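Acyl-ACP thioesterase (Bacteroides thetaiotaomicron, PDB 2ESS) probably hydrolyses the thioester of fatty acyl chains carried on acyl carrier protein, releasing free fatty acids. Local coordinates at residues 163-166 with 167-171. Sequence-based numbering, arbitrary orientation.
Sequences LTAK and YSDID. With CA (calcium ion), chain B.
Between K166 and D169 the backbone closes a tight turn: D169 N donates to K166 O at 2.9 Å. This bond spans the 3-10 segment 167-169, into which the chain folds on leaving strand 161-164, outermost in the sheet within this chain, and a weak bond from I170 N to Y167 O continues the turning. The D169 side chain reaches back in the reverse direction. With CG lying beside its own backbone N (chi1 -64°), OD2 uses its anti lone pair to accept K166 N at 2.8 Å, nearly straight at 166°. OD2 thus acts as the N3 side chain of a capping box would, but D169 N bonds to the backbone O of K166, not to its side chain, so the box is not complete. K166 folds its bent chain back toward the strand, where NZ meets T164 O at 2.7 Å in the carbonyl plane. Beside the turn, I170 CG1 lies 3.4 Å from K166 O. The other carboxylate oxygen, D169 OD1, is bonded to H184 NE2 on helix 178-186. Replacing D169 by an alanine is likely to leave both K166 N and H184 NE2 without the carboxylate that each uses through a different oxygen, and the turn with one bond fewer. Buried D169 therefore links the turn just after strand 161-164 to helix 178-186, which probably fixes the chain preceding D171, whose OD2 binds calcium together with H175.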
loop_
_atom_site.group_PDB
_atom_site.type_symbol
_atom_site.label_atom_id
_atom_site.label_comp_id
_atom_site.label_asym_id
_atom_site.label_seq_id
_atom_site.Cartn_x
_atom_site.Cartn_y
_atom_site.Cartn_z
ATOM N N LEU A 163 -2.049 -1.596 19.984
ATOM C CA LEU A 163 -1.139 -1.111 18.963
ATOM C C LEU A 163 -1.097 0.394 19.077
ATOM O O LEU A 163 -2.141 1.003 19.214
ATOM C CB LEU A 163 -1.747 -1.492 17.615
ATOM C CG LEU A 163 -0.959 -1.309 16.352
ATOM C CD1 LEU A 163 0.332 -2.132 16.434
ATOM C CD2 LEU A 163 -1.851 -1.772 15.248
ATOM N N THR A 164 0.077 0.990 18.997
ATOM C CA THR A 164 0.197 2.455 18.916
ATOM C C THR A 164 0.163 2.936 17.460
ATOM O O THR A 164 0.844 2.367 16.608
ATOM C CB THR A 164 1.500 2.942 19.620
ATOM O OG1 THR A 164 1.533 2.400 20.942
ATOM C CG2 THR A 164 1.542 4.420 19.709
ATOM N N ALA A 165 -0.617 3.989 17.177
ATOM C CA ALA A 165 -0.615 4.631 15.855
ATOM C C ALA A 165 0.750 5.236 15.496
ATOM O O ALA A 165 1.333 6.019 16.249
ATOM C CB ALA A 165 -1.738 5.720 15.756
ATOM N N LYS A 166 1.254 4.895 14.314
ATOM C CA LYS A 166 2.624 5.264 13.924
ATOM C C LYS A 166 2.652 6.125 12.678
ATOM O O LYS A 166 1.633 6.312 12.036
ATOM C CB LYS A 166 3.426 3.994 13.699
ATOM C CG LYS A 166 3.746 3.253 14.979
ATOM C CD LYS A 166 4.161 1.823 14.698
ATOM C CE LYS A 166 4.290 1.015 15.995
ATOM N NZ LYS A 166 2.955 0.622 16.567
ATOM N N TYR A 167 3.827 6.640 12.330
ATOM C CA TYR A 167 3.988 7.426 11.111
ATOM C C TYR A 167 3.342 6.786 9.875
ATOM O O TYR A 167 2.668 7.457 9.104
ATOM C CB TYR A 167 5.473 7.699 10.878
ATOM C CG TYR A 167 5.828 8.336 9.569
ATOM C CD1 TYR A 167 5.470 9.648 9.287
ATOM C CD2 TYR A 167 6.511 7.615 8.597
ATOM C CE1 TYR A 167 5.824 10.235 8.095
ATOM C CE2 TYR A 167 6.850 8.178 7.401
ATOM C CZ TYR A 167 6.523 9.488 7.151
ATOM O OH TYR A 167 6.849 10.033 5.945
ATOM N N SER A 168 3.513 5.481 9.681
ATOM C CA SER A 168 2.929 4.837 8.495
ATOM C C SER A 168 1.403 4.775 8.483
ATOM O O SER A 168 0.818 4.499 7.454
ATOM C CB SER A 168 3.456 3.420 8.385
ATOM O OG SER A 168 3.193 2.766 9.624
ATOM N N ASP A 169 0.764 4.980 9.623
ATOM C CA ASP A 169 -0.691 4.955 9.715
ATOM C C ASP A 169 -1.387 6.244 9.326
ATOM O O ASP A 169 -2.564 6.193 9.009
ATOM C CB ASP A 169 -1.161 4.594 11.131
ATOM C CG ASP A 169 -0.750 3.187 11.543
ATOM O OD1 ASP A 169 -1.066 2.226 10.801
ATOM O OD2 ASP A 169 -0.087 3.058 12.602
ATOM N N ILE A 170 -0.668 7.366 9.286
ATOM C CA ILE A 170 -1.302 8.686 9.296
ATOM C C ILE A 170 -1.353 9.296 7.923
ATOM O O ILE A 170 -0.358 9.275 7.203
ATOM C CB ILE A 170 -0.565 9.626 10.262
ATOM C CG1 ILE A 170 -0.384 8.956 11.626
ATOM C CG2 ILE A 170 -1.282 11.000 10.404
ATOM C CD1 ILE A 170 -1.712 8.629 12.353
ATOM N N ASP A 171 -2.527 9.823 7.570
ATOM C CA ASP A 171 -2.753 10.537 6.316
ATOM C C ASP A 171 -2.510 12.044 6.430
ATOM O O ASP A 171 -2.051 12.558 7.481
ATOM C CB ASP A 171 -4.181 10.256 5.774
ATOM C CG ASP A 171 -5.319 10.866 6.654
ATOM O OD1 ASP A 171 -5.145 11.834 7.433
ATOM O OD2 ASP A 171 -6.437 10.337 6.540
HETATM CA CA CA B . -8.296 10.231 6.150
HETATM O O HOH W 1 -8.999 8.169 5.767
#